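Local coordinates for D-aminoacyl-tRNA deacylase (Archaeoglobus fulgidus, PDB 1YQE), which probably hydrolyses D-aminoacyl-tRNAs into free tRNA and D-amino acids, a zinc-dependent proofreading reaction that counters the toxicity of the mischarged species, at residues T116-N119 against Y120-L124; I20-N23 against L24-F27; F230-K233 against A234-S238. All blocks are in the same frame, centred on the assembly; numbering follows the deposited sequence.

Contact 1: residues T116-N119 against Y120-L124; sequences TMKN and YVLAL
K118 and L122 meet one turn apart on helix 114-125, with K118 CE 4.0 Å from L122 CD1 where the two side chains cross. K118 CG lies anti to the backbone N (chi1 -180°) and the chain bends at chi2, which brings its methylene part to the leucine. The ammonium is spent elsewhere: NZ donates to the carbonyl oxygens of M207, T210 and F212, and K118 makes a cation-pi contact with W188. Beneath the side chains, four i to i+4 bonds pair the carbonyls of T116 to N119 with the N-H groups of Y120 to A123. Y120 N reaches T116 O at 2.8 Å, V121 N reaches M117 O at 3.0 Å, L122 N reaches K118 O at 3.0 Å and A123 N reaches N119 O at 3.1 Å. N119 also bonds on the side of W188, OD1 accepting from W188 NE1 and ND2 donating to K185 O. On the side facing the mixed sheet T116 OG1 is hydrogen-bonded to E73 OE1, M117, Y120 and V121 rest on V91 of strand 88-92, M117 also touches A153 of strand 152-159, Y120 meets Y155 edge-to-face, and V173 and A176 of helix 167-182 pack against Y120.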
loop_
_atom_site.group_PDB
_atom_site.type_symbol
_atom_site.label_atom_id
_atom_site.label_comp_id
_atom_site.label_asym_id
_atom_site.label_seq_id
_atom_site.Cartn_x
_atom_site.Cartn_y
_atom_site.Cartn_z
ATOM N N THR A 116 -3.608 -7.226 4.265
ATOM C CA THR A 116 -3.203 -6.312 5.320
ATOM C C THR A 116 -3.602 -4.879 4.991
ATOM O O THR A 116 -4.039 -4.133 5.868
ATOM C CB THR A 116 -1.691 -6.390 5.570
ATOM O OG1 THR A 116 -1.359 -7.721 5.985
ATOM C CG2 THR A 116 -1.276 -5.413 6.659
ATOM N N MET A 117 -3.453 -4.493 3.730
ATOM C CA MET A 117 -3.852 -3.153 3.327
ATOM C C MET A 117 -5.330 -2.967 3.684
ATOM O O MET A 117 -5.721 -1.929 4.217
ATOM C CB MET A 117 -3.667 -2.975 1.827
ATOM C CG MET A 117 -2.224 -3.009 1.379
ATOM S SD MET A 117 -2.129 -3.256 -0.398
ATOM C CE MET A 117 -2.755 -1.660 -0.989
ATOM N N LYS A 118 -6.141 -3.983 3.391
ATOM C CA LYS A 118 -7.576 -3.930 3.670
ATOM C C LYS A 118 -7.869 -3.833 5.162
ATOM O O LYS A 118 -8.658 -2.997 5.594
ATOM C CB LYS A 118 -8.280 -5.169 3.101
ATOM C CG LYS A 118 -9.799 -5.212 3.333
ATOM C CD LYS A 118 -10.544 -4.118 2.547
ATOM C CE LYS A 118 -12.061 -4.316 2.607
ATOM N NZ LYS A 118 -12.802 -3.347 1.737
ATOM N N ASN A 119 -7.247 -4.702 5.949
ATOM C CA ASN A 119 -7.468 -4.695 7.388
ATOM C C ASN A 119 -7.023 -3.375 8.003
ATOM O O ASN A 119 -7.627 -2.883 8.959
ATOM C CB ASN A 119 -6.753 -5.894 8.025
ATOM C CG ASN A 119 -7.403 -7.209 7.634
ATOM O OD1 ASN A 119 -8.624 -7.297 7.562
ATOM N ND2 ASN A 119 -6.595 -8.232 7.383
ATOM N N TYR A 120 -5.970 -2.794 7.438
ATOM C CA TYR A 120 -5.480 -1.512 7.910
ATOM C C TYR A 120 -6.533 -0.433 7.645
ATOM O O TYR A 120 -6.869 0.352 8.526
ATOM C CB TYR A 120 -4.192 -1.125 7.186
ATOM C CG TYR A 120 -3.787 0.315 7.430
ATOM C CD1 TYR A 120 -3.107 0.682 8.587
ATOM C CD2 TYR A 120 -4.107 1.318 6.507
ATOM C CE1 TYR A 120 -2.744 2.008 8.824
ATOM C CE2 TYR A 120 -3.750 2.651 6.736
ATOM C CZ TYR A 120 -3.068 2.986 7.897
ATOM O OH TYR A 120 -2.701 4.292 8.140
ATOM N N VAL A 121 -7.048 -0.395 6.423
ATOM C CA VAL A 121 -8.040 0.607 6.061
ATOM C C VAL A 121 -9.311 0.528 6.905
ATOM O O VAL A 121 -9.850 1.558 7.320
ATOM C CB VAL A 121 -8.393 0.507 4.566
ATOM C CG1 VAL A 121 -9.585 1.409 4.232
ATOM C CG2 VAL A 121 -7.183 0.914 3.741
ATOM N N LEU A 122 -9.793 -0.681 7.174
ATOM C CA LEU A 122 -10.998 -0.814 7.982
ATOM C C LEU A 122 -10.741 -0.413 9.435
ATOM O O LEU A 122 -11.633 0.122 10.103
ATOM C CB LEU A 122 -11.539 -2.245 7.907
ATOM C CG LEU A 122 -12.028 -2.688 6.524
ATOM C CD1 LEU A 122 -12.552 -4.114 6.611
ATOM C CD2 LEU A 122 -13.120 -1.747 6.015
ATOM N N ALA A 123 -9.524 -0.662 9.919
ATOM C CA ALA A 123 -9.153 -0.307 11.288
ATOM C C ALA A 123 -8.985 1.207 11.384
ATOM O O ALA A 123 -9.199 1.801 12.441
ATOM C CB ALA A 123 -7.857 -1.002 11.688
ATOM N N LEU A 124 -8.592 1.826 10.274
ATOM C CA LEU A 124 -8.421 3.273 10.226
ATOM C C LEU A 124 -9.801 3.925 10.186
ATOM O O LEU A 124 -10.077 4.870 10.924
ATOM C CB LEU A 124 -7.621 3.680 8.977
ATOM C CG LEU A 124 -7.394 5.183 8.753
ATOM C CD1 LEU A 124 -6.529 5.748 9.867
ATOM C CD2 LEU A 124 -6.727 5.408 7.398
#

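Contact 2: residues I20-N23 against L24-F27; sequences IKDN and LLTF
Helix 15-24 runs out here into a type I beta turn, L24 to F27, on the way to strand 31-35. Two regular i to i+4 bonds remain, L24 N to I20 O at 3.0 Å and L25 N to K21 O at 2.9 Å. After them the pattern shortens: N23 O takes T26 N at 3.2 Å, three residues on, and F27 N in turn bonds L24 O. Apolar contacts follow the last turn of the helix. I20 and L24 lie side by side, CG2 of the first 4.0 Å from CD2 of the second, and K21 sets its CG beside L25 CD1 in the same manner. K21 bends at chi3, and its NZ makes a salt bridge with E50 OE1 and a hydrogen bond with Q18 OE1, so its aliphatic part runs alongside L25 while its charge is met elsewhere. I48 of strand 47-51 touches K21, L24 and L25, and A174 of helix 167-182 touches N23 and L24. N23 O is gripped twice by T26. The threonine hydroxyl stands between its own backbone N and carbonyl carbon (chi1 64°), from where OG1 donates to N23 O at 2.8 Å, whereas T26 N comes from above the carbonyl plane. The same oxygen sits over one face of the F27 ring, 3.3 Å above its plane and displaced toward the rim, nearest to CE2.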
loop_
_atom_site.group_PDB
_atom_site.type_symbol
_atom_site.label_atom_id
_atom_site.label_comp_id
_atom_site.label_asym_id
_atom_site.label_seq_id
_atom_site.Cartn_x
_atom_site.Cartn_y
_atom_site.Cartn_z
ATOM N N ILE A 20 5.425 7.667 13.758
ATOM C CA ILE A 20 4.670 6.424 13.689
ATOM C C ILE A 20 5.468 5.393 14.473
ATOM O O ILE A 20 4.914 4.640 15.278
ATOM C CB ILE A 20 4.490 5.938 12.218
ATOM C CG1 ILE A 20 3.554 6.897 11.469
ATOM C CG2 ILE A 20 3.937 4.504 12.198
ATOM C CD1 ILE A 20 3.454 6.646 9.977
ATOM N N LYS A 21 6.777 5.389 14.251
ATOM C CA LYS A 21 7.668 4.460 14.938
ATOM C C LYS A 21 7.571 4.610 16.452
ATOM O O LYS A 21 7.415 3.621 17.168
ATOM C CB LYS A 21 9.119 4.689 14.516
ATOM C CG LYS A 21 10.079 3.704 15.159
ATOM C CD LYS A 21 11.528 4.142 15.025
ATOM C CE LYS A 21 11.816 5.374 15.870
ATOM N NZ LYS A 21 13.240 5.786 15.763
ATOM N N ASP A 22 7.673 5.846 16.939
ATOM C CA ASP A 22 7.596 6.092 18.377
ATOM C C ASP A 22 6.320 5.526 18.994
ATOM O O ASP A 22 6.344 5.003 20.108
ATOM C CB ASP A 22 7.688 7.589 18.683
ATOM C CG ASP A 22 9.060 8.165 18.381
ATOM O OD1 ASP A 22 10.068 7.496 18.690
ATOM O OD2 ASP A 22 9.130 9.293 17.850
ATOM N N ASN A 23 5.205 5.630 18.278
ATOM C CA ASN A 23 3.938 5.116 18.788
ATOM C C ASN A 23 3.905 3.591 18.773
ATOM O O ASN A 23 3.411 2.963 19.710
ATOM C CB ASN A 23 2.776 5.689 17.973
ATOM C CG ASN A 23 2.512 7.152 18.289
ATOM O OD1 ASN A 23 2.072 7.489 19.392
ATOM N ND2 ASN A 23 2.789 8.027 17.331
ATOM N N LEU A 24 4.444 3.002 17.708
ATOM C CA LEU A 24 4.501 1.550 17.555
ATOM C C LEU A 24 5.362 0.931 18.661
ATOM O O LEU A 24 5.113 -0.193 19.105
ATOM C CB LEU A 24 5.094 1.201 16.183
ATOM C CG LEU A 24 4.254 0.559 15.066
ATOM C CD1 LEU A 24 2.814 1.016 15.120
ATOM C CD2 LEU A 24 4.878 0.908 13.721
ATOM N N LEU A 25 6.369 1.675 19.103
ATOM C CA LEU A 25 7.281 1.211 20.142
ATOM C C LEU A 25 6.641 1.040 21.519
ATOM O O LEU A 25 7.190 0.348 22.373
ATOM C CB LEU A 25 8.467 2.170 20.254
ATOM C CG LEU A 25 9.474 2.140 19.102
ATOM C CD1 LEU A 25 10.419 3.335 19.210
ATOM C CD2 LEU A 25 10.242 0.823 19.136
ATOM N N THR A 26 5.490 1.667 21.741
ATOM C CA THR A 26 4.819 1.548 23.033
ATOM C C THR A 26 3.816 0.400 23.054
ATOM O O THR A 26 3.279 0.054 24.108
ATOM C CB THR A 26 4.074 2.840 23.399
ATOM O OG1 THR A 26 3.031 3.072 22.446
ATOM C CG2 THR A 26 5.027 4.021 23.396
ATOM N N PHE A 27 3.580 -0.197 21.891
ATOM C CA PHE A 27 2.622 -1.293 21.767
ATOM C C PHE A 27 3.146 -2.652 22.212
ATOM O O PHE A 27 2.378 -3.604 22.335
ATOM C CB PHE A 27 2.132 -1.390 20.322
ATOM C CG PHE A 27 1.390 -0.169 19.847
ATOM C CD1 PHE A 27 1.077 -0.014 18.503
ATOM C CD2 PHE A 27 0.993 0.820 20.744
ATOM C CE1 PHE A 27 0.382 1.104 18.058
ATOM C CE2 PHE A 27 0.296 1.942 20.307
ATOM C CZ PHE A 27 -0.011 2.084 18.964
#

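Contact 3: residues F230-K233 against A234-S238; sequences FLVK and AVKLS
This is a within-helix contact, one turn against the next in helix 228-238, which packs against the four-stranded parallel sheet in the later part of the chain. The side-chain part of it is V232 with K236: they run alongside each other, and V232 CG1 touches K236 CD at 3.8 Å. K236 CG is anti to the carbonyl carbon (chi1 -66°), which carries the lysine's methylenes back along the helix so that CG also approaches V232 O at 3.3 Å. The backbone underneath is regular. A234 N bonds F230 O at 3.0 Å, V235 N bonds L231 O at 2.9 Å, K236 N bonds V232 O at 3.0 Å, and L237 N bonds K233 O at 2.9 Å. At the final turn S238 bonds A234 O twice, through N and through OG, each at 2.8 Å and from opposite faces of the carbonyl plane; the bond from OG ties the hydroxyl back to the preceding turn. L237 O, in the same last turn, accepts from K111 NZ. The helix has lysines K233 and K236 on its solvent side and buried residues inward: L231 reaches V194, V235 and S238 reach V192, and A234 lies on F218, so that strands 189-194 and 212-218 are both met. L231 also touches I257, V258 and A261 of helix 252-265, while L109 in a loop lies against F230, A234 and L237.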
loop_
_atom_site.group_PDB
_atom_site.type_symbol
_atom_site.label_atom_id
_atom_site.label_comp_id
_atom_site.label_asym_id
_atom_site.label_seq_id
_atom_site.Cartn_x
_atom_site.Cartn_y
_atom_site.Cartn_z
ATOM N N PHE A 230 1.634 -6.595 -19.095
ATOM C CA PHE A 230 1.968 -5.904 -17.861
ATOM C C PHE A 230 0.820 -6.101 -16.871
ATOM O O PHE A 230 1.048 -6.336 -15.686
ATOM C CB PHE A 230 2.171 -4.409 -18.110
ATOM C CG PHE A 230 2.724 -3.671 -16.922
ATOM C CD1 PHE A 230 4.040 -3.863 -16.522
ATOM C CD2 PHE A 230 1.920 -2.798 -16.193
ATOM C CE1 PHE A 230 4.554 -3.197 -15.412
ATOM C CE2 PHE A 230 2.423 -2.128 -15.080
ATOM C CZ PHE A 230 3.739 -2.325 -14.690
ATOM N N LEU A 231 -0.415 -6.000 -17.358
ATOM C CA LEU A 231 -1.571 -6.189 -16.487
ATOM C C LEU A 231 -1.616 -7.612 -15.937
ATOM O O LEU A 231 -2.014 -7.824 -14.793
ATOM C CB LEU A 231 -2.872 -5.871 -17.228
ATOM C CG LEU A 231 -3.144 -4.380 -17.457
ATOM C CD1 LEU A 231 -4.493 -4.207 -18.156
ATOM C CD2 LEU A 231 -3.144 -3.644 -16.119
ATOM N N VAL A 232 -1.210 -8.587 -16.746
ATOM C CA VAL A 232 -1.193 -9.976 -16.287
ATOM C C VAL A 232 -0.180 -10.117 -15.155
ATOM O O VAL A 232 -0.426 -10.822 -14.171
ATOM C CB VAL A 232 -0.821 -10.947 -17.430
ATOM C CG1 VAL A 232 -0.462 -12.314 -16.861
ATOM C CG2 VAL A 232 -1.990 -11.072 -18.396
ATOM N N LYS A 233 0.959 -9.442 -15.295
ATOM C CA LYS A 233 1.995 -9.472 -14.270
ATOM C C LYS A 233 1.468 -8.875 -12.965
ATOM O O LYS A 233 1.753 -9.380 -11.880
ATOM C CB LYS A 233 3.226 -8.669 -14.709
ATOM C CG LYS A 233 4.218 -8.450 -13.567
ATOM C CD LYS A 233 5.143 -7.250 -13.795
ATOM C CE LYS A 233 6.177 -7.513 -14.873
ATOM N NZ LYS A 233 7.199 -6.424 -14.924
ATOM N N ALA A 234 0.714 -7.785 -13.078
ATOM C CA ALA A 234 0.149 -7.127 -11.905
ATOM C C ALA A 234 -0.855 -8.043 -11.201
ATOM O O ALA A 234 -0.836 -8.179 -9.978
ATOM C CB ALA A 234 -0.535 -5.826 -12.318
ATOM N N VAL A 235 -1.733 -8.656 -11.983
ATOM C CA VAL A 235 -2.744 -9.557 -11.436
ATOM C C VAL A 235 -2.109 -10.742 -10.709
ATOM O O VAL A 235 -2.467 -11.041 -9.570
ATOM C CB VAL A 235 -3.683 -10.068 -12.558
ATOM C CG1 VAL A 235 -4.414 -11.334 -12.124
ATOM C CG2 VAL A 235 -4.692 -8.985 -12.907
ATOM N N LYS A 236 -1.161 -11.408 -11.361
ATOM C CA LYS A 236 -0.507 -12.558 -10.749
ATOM C C LYS A 236 0.281 -12.159 -9.511
ATOM O O LYS A 236 0.289 -12.876 -8.508
ATOM C CB LYS A 236 0.411 -13.250 -11.762
ATOM C CG LYS A 236 -0.330 -13.876 -12.924
ATOM C CD LYS A 236 0.626 -14.482 -13.947
ATOM C CE LYS A 236 1.377 -15.680 -13.387
ATOM N NZ LYS A 236 2.261 -16.296 -14.416
ATOM N N LEU A 237 0.937 -11.006 -9.575
ATOM C CA LEU A 237 1.722 -10.507 -8.453
ATOM C C LEU A 237 0.803 -10.183 -7.271
ATOM O O LEU A 237 1.132 -10.452 -6.116
ATOM C CB LEU A 237 2.489 -9.250 -8.881
ATOM C CG LEU A 237 3.640 -8.780 -7.991
ATOM C CD1 LEU A 237 4.700 -9.871 -7.915
ATOM C CD2 LEU A 237 4.236 -7.497 -8.562
ATOM N N SER A 238 -0.355 -9.608 -7.572
ATOM C CA SER A 238 -1.329 -9.239 -6.549
ATOM C C SER A 238 -2.130 -10.433 -6.044
ATOM O O SER A 238 -2.802 -10.338 -5.022
ATOM C CB SER A 238 -2.306 -8.198 -7.106
ATOM O OG SER A 238 -1.630 -7.032 -7.549
#

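In the fold
The three contacts lie in or at the end of three separate helices, met along the chain in the order contact 2, contact 1, contact 3. Contact 2 ends helix 15-24 and contact 1 lies in helix 114-125; both pack on strands of the large mixed sheet, and both touch helix 167-182, although their centres are about 18 Å apart. Contact 3 belongs to the smaller parallel sheet instead, its centre about 22 Å from that of contact 1 and about 34 Å from that of contact 2, on the opposite side of the chain's centre from contact 2. Contact 1 thus occupies the middle ground: helix 114-125 rests on the mixed sheet and its K118 reaches helix 201-209 and the start of strand 212-218, bridging the parts built on the two sheets.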